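Local coordinates for cobalamin biosynthesis protein CobN (Mycobacterium tuberculosis, PDB 7C6O) that probably serves as the large catalytic subunit of cobaltochelatase, which inserts cobalt into the corrin ring during cobalamin biosynthesis, at residues A[1047-1061]-A[1074-1086]. Numbering follows the deposited sequence.
Sequences MNRQYRRIAVAAKNT and YFQYHGGMVATVR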
loop_
_atom_site.group_PDB
_atom_site.type_symbol
_atom_site.label_atom_id
_atom_site.label_comp_id
_atom_site.label_asym_id
_atom_site.label_seq_id
_atom_site.Cartn_x
_atom_site.Cartn_y
_atom_site.Cartn_z
ATOM N N MET A 1047 1.230 -18.174 -19.413
ATOM C CA MET A 1047 2.391 -17.461 -18.891
ATOM C C MET A 1047 3.663 -17.886 -19.613
ATOM O O MET A 1047 4.493 -17.042 -19.971
ATOM C CB MET A 1047 2.534 -17.690 -17.386
ATOM C CG MET A 1047 3.392 -16.635 -16.695
ATOM S SD MET A 1047 4.171 -17.209 -15.175
ATOM C CE MET A 1047 5.412 -18.312 -15.844
ATOM N N ASN A 1048 3.828 -19.193 -19.845
ATOM C CA ASN A 1048 5.027 -19.680 -20.518
ATOM C C ASN A 1048 5.108 -19.160 -21.949
ATOM O O ASN A 1048 6.189 -18.783 -22.417
ATOM C CB ASN A 1048 5.060 -21.209 -20.497
ATOM C CG ASN A 1048 5.233 -21.771 -19.093
ATOM O OD1 ASN A 1048 5.786 -21.114 -18.213
ATOM N ND2 ASN A 1048 4.762 -22.992 -18.883
ATOM N N ARG A 1049 3.977 -19.133 -22.659
ATOM C CA ARG A 1049 3.984 -18.629 -24.028
ATOM C C ARG A 1049 4.445 -17.177 -24.081
ATOM O O ARG A 1049 5.248 -16.808 -24.945
ATOM C CB ARG A 1049 2.598 -18.778 -24.657
ATOM C CG ARG A 1049 2.146 -20.221 -24.817
ATOM C CD ARG A 1049 0.814 -20.323 -25.542
ATOM N NE ARG A 1049 0.958 -20.078 -26.972
ATOM C CZ ARG A 1049 1.321 -21.006 -27.853
ATOM N NH1 ARG A 1049 1.579 -22.242 -27.446
ATOM N NH2 ARG A 1049 1.428 -20.699 -29.138
ATOM N N GLN A 1050 3.957 -16.342 -23.160
ATOM C CA GLN A 1050 4.322 -14.930 -23.179
ATOM C C GLN A 1050 5.731 -14.700 -22.639
ATOM O O GLN A 1050 6.465 -13.859 -23.169
ATOM C CB GLN A 1050 3.304 -14.103 -22.388
ATOM C CG GLN A 1050 1.842 -14.384 -22.730
ATOM C CD GLN A 1050 1.567 -14.425 -24.225
ATOM O OE1 GLN A 1050 2.157 -13.675 -25.005
ATOM N NE2 GLN A 1050 0.661 -15.310 -24.632
ATOM N N TYR A 1051 6.127 -15.424 -21.588
ATOM C CA TYR A 1051 7.472 -15.234 -21.048
ATOM C C TYR A 1051 8.542 -15.653 -22.045
ATOM O O TYR A 1051 9.622 -15.053 -22.077
ATOM C CB TYR A 1051 7.639 -15.997 -19.732
ATOM C CG TYR A 1051 7.216 -15.206 -18.515
ATOM C CD1 TYR A 1051 5.947 -14.647 -18.439
ATOM C CD2 TYR A 1051 8.080 -15.019 -17.439
ATOM C CE1 TYR A 1051 5.547 -13.922 -17.334
ATOM C CE2 TYR A 1051 7.687 -14.293 -16.323
ATOM C CZ TYR A 1051 6.416 -13.747 -16.279
ATOM O OH TYR A 1051 5.997 -13.023 -15.183
ATOM N N ARG A 1052 8.264 -16.663 -22.876
ATOM C CA ARG A 1052 9.229 -17.054 -23.896
ATOM C C ARG A 1052 9.522 -15.922 -24.872
ATOM O O ARG A 1052 10.593 -15.914 -25.489
ATOM C CB ARG A 1052 8.738 -18.289 -24.663
ATOM C CG ARG A 1052 8.945 -19.602 -23.919
ATOM C CD ARG A 1052 8.624 -20.806 -24.799
ATOM N NE ARG A 1052 7.664 -21.704 -24.163
ATOM C CZ ARG A 1052 7.991 -22.792 -23.473
ATOM N NH1 ARG A 1052 9.263 -23.138 -23.327
ATOM N NH2 ARG A 1052 7.038 -23.540 -22.933
ATOM N N ARG A 1053 8.608 -14.962 -25.012
ATOM C CA ARG A 1053 8.790 -13.843 -25.925
ATOM C C ARG A 1053 9.467 -12.640 -25.284
ATOM O O ARG A 1053 9.827 -11.703 -26.006
ATOM C CB ARG A 1053 7.440 -13.401 -26.498
ATOM C CG ARG A 1053 6.753 -14.444 -27.357
ATOM C CD ARG A 1053 5.582 -13.833 -28.106
ATOM N NE ARG A 1053 4.931 -14.793 -28.993
ATOM C CZ ARG A 1053 3.769 -15.382 -28.729
ATOM N NH1 ARG A 1053 3.124 -15.108 -27.604
ATOM N NH2 ARG A 1053 3.251 -16.241 -29.596
ATOM N N ILE A 1054 9.641 -12.635 -23.962
ATOM C CA ILE A 1054 10.189 -11.463 -23.286
ATOM C C ILE A 1054 11.617 -11.228 -23.749
ATOM O O ILE A 1054 12.495 -12.082 -23.572
ATOM C CB ILE A 1054 10.116 -11.630 -21.766
ATOM C CG1 ILE A 1054 8.657 -11.657 -21.306
ATOM C CG2 ILE A 1054 10.889 -10.506 -21.076
ATOM C CD1 ILE A 1054 8.492 -11.933 -19.820
ATOM N N ALA A 1055 11.857 -10.062 -24.348
ATOM C CA ALA A 1055 13.193 -9.678 -24.783
ATOM C C ALA A 1055 13.931 -8.856 -23.736
ATOM O O ALA A 1055 15.164 -8.939 -23.649
ATOM C CB ALA A 1055 13.113 -8.889 -26.094
ATOM N N VAL A 1056 13.207 -8.063 -22.947
ATOM C CA VAL A 1056 13.780 -7.257 -21.874
ATOM C C VAL A 1056 12.944 -7.472 -20.623
ATOM O O VAL A 1056 11.733 -7.225 -20.639
ATOM C CB VAL A 1056 13.808 -5.757 -22.209
ATOM C CG1 VAL A 1056 14.839 -5.048 -21.347
ATOM C CG2 VAL A 1056 14.054 -5.521 -23.677
ATOM N N ALA A 1057 13.586 -7.899 -19.539
ATOM C CA ALA A 1057 12.942 -7.944 -18.231
ATOM C C ALA A 1057 13.290 -6.662 -17.484
ATOM O O ALA A 1057 14.465 -6.399 -17.211
ATOM C CB ALA A 1057 13.384 -9.177 -17.445
ATOM N N ALA A 1058 12.277 -5.863 -17.161
ATOM C CA ALA A 1058 12.497 -4.534 -16.614
ATOM C C ALA A 1058 11.895 -4.405 -15.221
ATOM O O ALA A 1058 10.858 -4.997 -14.913
ATOM C CB ALA A 1058 11.907 -3.455 -17.532
ATOM N N LYS A 1059 12.572 -3.625 -14.384
ATOM C CA LYS A 1059 12.068 -3.214 -13.083
ATOM C C LYS A 1059 12.502 -1.777 -12.856
ATOM O O LYS A 1059 13.624 -1.403 -13.205
ATOM C CB LYS A 1059 12.592 -4.106 -11.948
ATOM C CG LYS A 1059 12.074 -3.711 -10.567
ATOM C CD LYS A 1059 10.569 -3.907 -10.479
ATOM C CE LYS A 1059 10.003 -3.425 -9.148
ATOM N NZ LYS A 1059 9.853 -1.941 -9.062
ATOM N N ASN A 1060 11.618 -0.969 -12.287
ATOM C CA ASN A 1060 11.920 0.437 -12.070
ATOM C C ASN A 1060 12.266 0.689 -10.609
ATOM O O ASN A 1060 11.655 0.113 -9.705
ATOM C CB ASN A 1060 10.746 1.311 -12.508
ATOM C CG ASN A 1060 10.494 1.228 -14.004
ATOM O OD1 ASN A 1060 11.432 1.083 -14.792
ATOM N ND2 ASN A 1060 9.232 1.309 -14.401
ATOM N N THR A 1061 13.277 1.531 -10.391
ATOM C CA THR A 1061 13.694 1.968 -9.062
ATOM C C THR A 1061 13.239 3.411 -8.911
ATOM O O THR A 1061 13.793 4.312 -9.549
ATOM C CB THR A 1061 15.205 1.844 -8.882
ATOM O OG1 THR A 1061 15.872 2.636 -9.874
ATOM C CG2 THR A 1061 15.638 0.399 -9.030
ATOM N N TYR A 1074 13.210 -7.069 -5.116
ATOM C CA TYR A 1074 13.752 -6.832 -6.449
ATOM C C TYR A 1074 14.244 -8.129 -7.079
ATOM O O TYR A 1074 13.857 -8.465 -8.204
ATOM C CB TYR A 1074 14.858 -5.774 -6.395
ATOM C CG TYR A 1074 14.307 -4.401 -6.088
ATOM C CD1 TYR A 1074 13.767 -3.608 -7.093
ATOM C CD2 TYR A 1074 14.294 -3.912 -4.788
ATOM C CE1 TYR A 1074 13.242 -2.360 -6.812
ATOM C CE2 TYR A 1074 13.774 -2.663 -4.499
ATOM C CZ TYR A 1074 13.248 -1.894 -5.513
ATOM O OH TYR A 1074 12.730 -0.652 -5.228
ATOM N N PHE A 1075 15.075 -8.897 -6.368
ATOM C CA PHE A 1075 15.554 -10.134 -6.978
ATOM C C PHE A 1075 14.423 -11.142 -7.144
ATOM O O PHE A 1075 14.442 -11.934 -8.091
ATOM C CB PHE A 1075 16.739 -10.716 -6.186
ATOM C CG PHE A 1075 16.360 -11.650 -5.055
ATOM C CD1 PHE A 1075 16.071 -12.990 -5.297
ATOM C CD2 PHE A 1075 16.357 -11.200 -3.744
ATOM C CE1 PHE A 1075 15.739 -13.848 -4.256
ATOM C CE2 PHE A 1075 16.033 -12.053 -2.697
ATOM C CZ PHE A 1075 15.721 -13.380 -2.955
ATOM N N GLN A 1076 13.419 -11.110 -6.265
ATOM C CA GLN A 1076 12.299 -12.039 -6.395
ATOM C C GLN A 1076 11.522 -11.794 -7.681
ATOM O O GLN A 1076 11.265 -12.725 -8.454
ATOM C CB GLN A 1076 11.367 -11.917 -5.193
ATOM C CG GLN A 1076 11.882 -12.545 -3.922
ATOM C CD GLN A 1076 10.758 -12.828 -2.949
ATOM O OE1 GLN A 1076 10.053 -13.828 -3.077
ATOM N NE2 GLN A 1076 10.577 -11.942 -1.977
ATOM N N TYR A 1077 11.131 -10.542 -7.923
ATOM C CA TYR A 1077 10.316 -10.216 -9.090
ATOM C C TYR A 1077 11.172 -10.049 -10.340
ATOM O O TYR A 1077 10.936 -10.703 -11.363
ATOM C CB TYR A 1077 9.506 -8.945 -8.823
ATOM C CG TYR A 1077 8.307 -9.168 -7.935
ATOM C CD1 TYR A 1077 8.436 -9.179 -6.551
ATOM C CD2 TYR A 1077 7.045 -9.369 -8.480
ATOM C CE1 TYR A 1077 7.340 -9.386 -5.734
ATOM C CE2 TYR A 1077 5.946 -9.576 -7.671
ATOM C CZ TYR A 1077 6.100 -9.582 -6.301
ATOM O OH TYR A 1077 5.008 -9.784 -5.494
ATOM N N HIS A 1078 12.166 -9.163 -10.275
ATOM C CA HIS A 1078 12.997 -8.881 -11.442
ATOM C C HIS A 1078 13.882 -10.073 -11.780
ATOM O O HIS A 1078 13.862 -10.582 -12.906
ATOM C CB HIS A 1078 13.841 -7.633 -11.179
ATOM C CG HIS A 1078 14.499 -7.070 -12.398
ATOM N ND1 HIS A 1078 15.679 -6.360 -12.341
ATOM C CD2 HIS A 1078 14.128 -7.082 -13.701
ATOM C CE1 HIS A 1078 16.014 -5.970 -13.557
ATOM N NE2 HIS A 1078 15.089 -6.393 -14.400
ATOM N N GLY A 1079 14.670 -10.535 -10.809
ATOM C CA GLY A 1079 15.496 -11.706 -11.043
ATOM C C GLY A 1079 14.673 -12.948 -11.328
ATOM O O GLY A 1079 15.059 -13.784 -12.147
ATOM N N GLY A 1080 13.526 -13.080 -10.661
ATOM C CA GLY A 1080 12.655 -14.215 -10.926
ATOM C C GLY A 1080 12.151 -14.246 -12.356
ATOM O O GLY A 1080 12.082 -15.311 -12.976
ATOM N N MET A 1081 11.794 -13.080 -12.900
ATOM C CA MET A 1081 11.392 -13.027 -14.301
ATOM C C MET A 1081 12.544 -13.426 -15.217
ATOM O O MET A 1081 12.354 -14.206 -16.156
ATOM C CB MET A 1081 10.880 -11.632 -14.653
ATOM C CG MET A 1081 10.502 -11.469 -16.119
ATOM S SD MET A 1081 9.743 -9.875 -16.487
ATOM C CE MET A 1081 8.110 -10.095 -15.778
ATOM N N VAL A 1082 13.747 -12.909 -14.949
ATOM C CA VAL A 1082 14.912 -13.262 -15.760
ATOM C C VAL A 1082 15.136 -14.770 -15.745
ATOM O O VAL A 1082 15.339 -15.395 -16.792
ATOM C CB VAL A 1082 16.160 -12.507 -15.264
ATOM C CG1 VAL A 1082 17.402 -13.007 -15.984
ATOM C CG2 VAL A 1082 15.988 -11.007 -15.457
ATOM N N ALA A 1083 15.100 -15.374 -14.555
ATOM C CA ALA A 1083 15.393 -16.800 -14.440
ATOM C C ALA A 1083 14.323 -17.646 -15.119
ATOM O O ALA A 1083 14.633 -18.673 -15.733
ATOM C CB ALA A 1083 15.529 -17.191 -12.968
ATOM N N THR A 1084 13.061 -17.229 -15.021
ATOM C CA THR A 1084 11.979 -18.006 -15.618
ATOM C C THR A 1084 12.055 -17.975 -17.141
ATOM O O THR A 1084 11.870 -19.006 -17.798
ATOM C CB THR A 1084 10.633 -17.482 -15.120
ATOM O OG1 THR A 1084 10.583 -17.599 -13.693
ATOM C CG2 THR A 1084 9.482 -18.280 -15.725
ATOM N N VAL A 1085 12.349 -16.806 -17.717
ATOM C CA VAL A 1085 12.550 -16.719 -19.161
ATOM C C VAL A 1085 13.741 -17.571 -19.584
ATOM O O VAL A 1085 13.691 -18.274 -20.602
ATOM C CB VAL A 1085 12.722 -15.251 -19.593
ATOM C CG1 VAL A 1085 13.050 -15.158 -21.081
ATOM C CG2 VAL A 1085 11.469 -14.446 -19.268
ATOM N N ARG A 1086 14.832 -17.525 -18.811
ATOM C CA ARG A 1086 15.998 -18.338 -19.141
ATOM C C ARG A 1086 15.663 -19.823 -19.081
ATOM O O ARG A 1086 16.076 -20.594 -19.954
ATOM C CB ARG A 1086 17.161 -18.012 -18.202
ATOM C CG ARG A 1086 18.462 -18.725 -18.568
ATOM C CD ARG A 1086 19.625 -18.347 -17.653
ATOM N NE ARG A 1086 19.360 -18.691 -16.260
ATOM C CZ ARG A 1086 19.182 -17.798 -15.292
ATOM N NH1 ARG A 1086 19.260 -16.504 -15.564
ATOM N NH2 ARG A 1086 18.938 -18.202 -14.051
HETATM O O HOH W 1 10.124 0.001 -6.669
#
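H1078 turns one face of its imidazole to K1059 CB, a CH-pi contact 3.8 Å from the ring centroid and 19° off the normal. With CG anti to the backbone N (chi1 -167°), the H1078 ring reaches the strand backbone by its edge, and H1078 NE2 donates to A1057 O at 2.9 Å. The oxygen lies in the ring plane, but the donor stands 56° out of the carbonyl plane. K1059 CG comes to the edge of the Y1074 ring, 3.9 Å from CD1. Bends at chi2 and chi4 bring K1059 NZ to N1060 O, the next carbonyl, at 2.8 Å. A water joins NZ to Y1074 OH, which is also hydrogen-bonded to H1066 NE2.

Strand 1056-1061 and helix 1072-1089 open a beta-alpha-beta unit that returns through strand 1094-1099. They run nearly antiparallel, with segment axes 8.1 Å apart.

A1057 CB packs against M1081 SD and V1082 CG2. M1081 crosses Y1051 at about a right angle, its CE 3.7 Å from Y1051 OH, which is hydrogen-bonded to Y1026 OH. I1054 CD1 and M1047 SD sit over the rim of opposite faces of the Y1051 ring. V1085 CG2 fits beside I1054 CD1 and lies 3.4 Å from Y1051 O.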